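Local coordinates for protein cpftsy (Physcomitrella patens, PDB 4AK9) that probably acts as the GTP-binding receptor of the chloroplast signal recognition particle, an FtsY-type SIMIBI GTPase that works in protein transport and chloroplast biogenesis, at residues Arg226-Ser229 / Ala235-Glu238; Leu109-Gly112 / Val118-Ile121. One frame throughout, in Å; residues are numbered along the deposited sequence.

Contact 1 (Arg226-Ser229 / Ala235-Glu238)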
loop_
_atom_site.group_PDB
_atom_site.type_symbol
_atom_site.label_atom_id
_atom_site.label_comp_id
_atom_site.label_asym_id
_atom_site.label_seq_id
_atom_site.Cartn_x
_atom_site.Cartn_y
_atom_site.Cartn_z
ATOM N N ARG A 226 -11.303 -21.686 23.244
ATOM C CA ARG A 226 -12.192 -22.280 24.266
ATOM C C ARG A 226 -11.497 -23.329 25.123
ATOM O O ARG A 226 -11.673 -23.350 26.344
ATOM C CB ARG A 226 -13.425 -22.883 23.627
ATOM C CG ARG A 226 -14.387 -21.859 23.072
ATOM C CD ARG A 226 -15.633 -22.568 22.544
ATOM N NE ARG A 226 -16.301 -21.735 21.557
ATOM C CZ ARG A 226 -16.397 -22.037 20.266
ATOM N NH1 ARG A 226 -15.898 -23.184 19.810
ATOM N NH2 ARG A 226 -17.020 -21.201 19.442
ATOM N N ALA A 227 -10.710 -24.191 24.483
ATOM C CA ALA A 227 -9.901 -25.182 25.187
ATOM C C ALA A 227 -8.903 -24.550 26.136
ATOM O O ALA A 227 -8.686 -25.061 27.231
ATOM C CB ALA A 227 -9.187 -26.077 24.209
ATOM N N VAL A 228 -8.274 -23.453 25.712
ATOM C CA VAL A 228 -7.333 -22.758 26.568
ATOM C C VAL A 228 -8.056 -22.188 27.791
ATOM O O VAL A 228 -7.597 -22.387 28.921
ATOM C CB VAL A 228 -6.577 -21.616 25.778
ATOM C CG1 VAL A 228 -5.911 -20.639 26.724
ATOM C CG2 VAL A 228 -5.525 -22.230 24.857
ATOM N N SER A 229 -9.178 -21.493 27.572
ATOM C CA SER A 229 -9.932 -20.891 28.696
ATOM C C SER A 229 -10.539 -21.930 29.647
ATOM O O SER A 229 -10.703 -21.669 30.835
ATOM C CB SER A 229 -11.038 -19.959 28.195
ATOM O OG SER A 229 -10.468 -18.817 27.563
ATOM N N ALA A 235 -7.025 -17.428 31.022
ATOM C CA ALA A 235 -6.324 -17.512 29.740
ATOM C C ALA A 235 -7.304 -17.464 28.560
ATOM O O ALA A 235 -8.483 -17.850 28.703
ATOM C CB ALA A 235 -5.504 -18.796 29.695
ATOM N N PRO A 236 -6.842 -16.988 27.381
ATOM C CA PRO A 236 -5.502 -16.404 27.128
ATOM C C PRO A 236 -5.373 -14.980 27.669
ATOM O O PRO A 236 -6.338 -14.202 27.590
ATOM C CB PRO A 236 -5.392 -16.399 25.584
ATOM C CG PRO A 236 -6.868 -16.335 25.091
ATOM C CD PRO A 236 -7.679 -17.101 26.160
ATOM N N ASN A 237 -4.201 -14.620 28.187
ATOM C CA ASN A 237 -3.965 -13.258 28.657
ATOM C C ASN A 237 -3.699 -12.299 27.495
ATOM O O ASN A 237 -4.019 -11.124 27.592
ATOM C CB ASN A 237 -2.782 -13.244 29.603
ATOM C CG ASN A 237 -3.006 -14.150 30.799
ATOM O OD1 ASN A 237 -2.877 -15.370 30.696
ATOM N ND2 ASN A 237 -3.366 -13.555 31.928
ATOM N N GLU A 238 -3.123 -12.831 26.415
ATOM C CA GLU A 238 -2.857 -12.071 25.186
ATOM C C GLU A 238 -3.193 -12.925 23.971
ATOM O O GLU A 238 -2.999 -14.144 23.976
ATOM C CB GLU A 238 -1.375 -11.629 25.137
ATOM C CG GLU A 238 -0.942 -10.627 26.225
ATOM C CD GLU A 238 -1.450 -9.207 25.953
ATOM O OE1 GLU A 238 -1.781 -8.877 24.775
ATOM O OE2 GLU A 238 -1.505 -8.397 26.908
#
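Val228, near the end of helix 215-231, pushes one methyl into the loop that turns back toward the sheet, and with Ala235 it makes up the apolar, more buried side of the contact between 226-229 and 235-238. Its CG1 stands 3.5 Å from CB of Ala235 and 4.0 Å from CD of Pro236, so a single methyl lies against both residues of an Ala-Pro step. That branch gets there because it sits anti to the backbone N (chi1 163°), while CG2 takes the place beside N. A branched, wholly apolar residue suits this inward face, and Ala235 is small enough to let helix and loop come close. The peptide bond before Pro236 is cis, which kinks the chain just ahead of strand 238-244. In this P-loop GTPase domain the two segments flank the turn from helix 215-231 into strand 238-244, part of the domain's helix-to-strand alternation, and Val228 and Ala235 both also rest on Val118 of the neighbouring strand 117-123. Toward the partly exposed side the chemistry becomes polar. Ser229 OG donates a hydrogen bond to O of Ala235; the modelled 2.5 Å is unusually short and its exact value doubtful. Serine's short side chain suits the place by setting a donor right beside the helix backbone, where the loop carbonyl comes close, and the hydroxyl also hydrogen-bonds with Lys225 NZ, one turn back. Farther out, Arg226, an exposed residue whose CB is directed away from the loop, forms a salt bridge with Glu219 on its own helix.

Contact 2 (Leu109-Gly112 / Val118-Ile121)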
loop_
_atom_site.group_PDB
_atom_site.type_symbol
_atom_site.label_atom_id
_atom_site.label_comp_id
_atom_site.label_asym_id
_atom_site.label_seq_id
_atom_site.Cartn_x
_atom_site.Cartn_y
_atom_site.Cartn_z
ATOM N N LEU A 109 2.779 -6.276 27.576
ATOM C CA LEU A 109 2.073 -7.540 27.750
ATOM C C LEU A 109 1.403 -7.550 29.127
ATOM O O LEU A 109 1.984 -7.079 30.114
ATOM C CB LEU A 109 3.035 -8.707 27.636
ATOM C CG LEU A 109 3.643 -8.868 26.252
ATOM C CD1 LEU A 109 4.662 -9.981 26.284
ATOM C CD2 LEU A 109 2.560 -9.150 25.218
ATOM N N GLN A 110 0.184 -8.072 29.190
ATOM C CA GLN A 110 -0.593 -8.093 30.427
ATOM C C GLN A 110 -0.605 -9.509 30.939
ATOM O O GLN A 110 -1.429 -10.336 30.523
ATOM C CB GLN A 110 -2.037 -7.660 30.163
ATOM C CG GLN A 110 -2.183 -6.346 29.417
ATOM C CD GLN A 110 -1.904 -5.153 30.299
ATOM O OE1 GLN A 110 -2.788 -4.671 31.020
ATOM N NE2 GLN A 110 -0.669 -4.664 30.252
ATOM N N LEU A 111 0.309 -9.815 31.843
ATOM C CA LEU A 111 0.468 -11.203 32.252
ATOM C C LEU A 111 -0.360 -11.497 33.497
ATOM O O LEU A 111 -0.511 -12.653 33.898
ATOM C CB LEU A 111 1.936 -11.507 32.501
ATOM C CG LEU A 111 2.834 -11.183 31.305
ATOM C CD1 LEU A 111 4.260 -11.598 31.609
ATOM C CD2 LEU A 111 2.334 -11.889 30.060
ATOM N N GLY A 112 -0.904 -10.442 34.095
ATOM C CA GLY A 112 -1.802 -10.586 35.226
ATOM C C GLY A 112 -1.121 -10.904 36.548
ATOM O O GLY A 112 0.114 -10.806 36.692
ATOM N N VAL A 118 -0.828 -17.041 29.651
ATOM C CA VAL A 118 -0.934 -17.780 28.405
ATOM C C VAL A 118 -1.070 -16.791 27.236
ATOM O O VAL A 118 -1.969 -15.945 27.221
ATOM C CB VAL A 118 -2.118 -18.752 28.394
ATOM C CG1 VAL A 118 -2.247 -19.446 27.031
ATOM C CG2 VAL A 118 -1.947 -19.821 29.509
ATOM N N LEU A 119 -0.148 -16.888 26.277
ATOM C CA LEU A 119 -0.158 -15.982 25.114
ATOM C C LEU A 119 -0.439 -16.831 23.881
ATOM O O LEU A 119 0.297 -17.796 23.595
ATOM C CB LEU A 119 1.218 -15.311 24.974
ATOM C CG LEU A 119 1.589 -14.012 25.685
ATOM C CD1 LEU A 119 1.055 -13.954 27.077
ATOM C CD2 LEU A 119 3.092 -13.828 25.698
ATOM N N MET A 120 -1.502 -16.514 23.143
ATOM C CA MET A 120 -1.749 -17.191 21.881
ATOM C C MET A 120 -1.223 -16.336 20.725
ATOM O O MET A 120 -1.461 -15.134 20.680
ATOM C CB MET A 120 -3.235 -17.489 21.680
ATOM C CG MET A 120 -3.771 -18.549 22.625
ATOM S SD MET A 120 -5.576 -18.657 22.459
ATOM C CE MET A 120 -5.801 -19.538 20.921
ATOM N N ILE A 121 -0.462 -16.952 19.834
ATOM C CA ILE A 121 0.105 -16.243 18.688
ATOM C C ILE A 121 -0.724 -16.667 17.481
ATOM O O ILE A 121 -0.880 -17.875 17.186
ATOM C CB ILE A 121 1.578 -16.632 18.456
ATOM C CG1 ILE A 121 2.455 -16.329 19.674
ATOM C CG2 ILE A 121 2.125 -16.063 17.117
ATOM C CD1 ILE A 121 2.198 -15.050 20.423
#
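Leu119 reaches out from strand 117-123 to meet two leucines of the preceding loop, Leu109 and Leu111. Its CB leaves the strand toward 109-112 but stops short of touching it. CG, at chi1 -88°, lies beside the backbone N and meets neither leucine within 4.2 Å, which leaves the contact to the two methyls that diverge from it. CD1 goes to Leu111, coming 3.8 Å from its CD2; CD2 goes to Leu109, at 4.2 Å from its CD1. The two neighbours are laid differently against it: the side chain of Leu109 crosses that of Leu119 at about a right angle, whereas Leu111 meets it at a slant. The strand is an inner one of the mostly parallel sheet in the SRP54-type GTPase domain and leads into the probable P-loop, with helix 126-142 following. The loop thus covers the beginning of that strand on the side where Phe140 of the helix touches both Leu109 and Leu119. Leucine suits all three places, since a forked end can fill space between a loop and a sheet without asking for a polar partner, and no hydrogen bond joins the two segments. Between the two loop leucines, the exposed Gln110 leads its amide away from the strand, as befits a polar residue on the outer side of the loop.

Both contacts are partly buried and meet at strands 117-123 and 238-244, which lie side by side in the sheet; the centres of contact 1 and contact 2 are about 9 Å apart. Contact 1 joins a helix end to the loop entering the second of these strands, and mixes methyl packing with a serine-carbonyl bond. Contact 2 sets a loop against the first strand by leucine methyls alone, nearer the centre of the chain. Polar links tie them together: Asn237 N probably hydrogen-bonds to Val118 O at 2.8 Å, and OE2 of Glu238, which also forms a salt bridge with Lys293, probably accepts a hydrogen bond from Gln110 N at 2.9 Å.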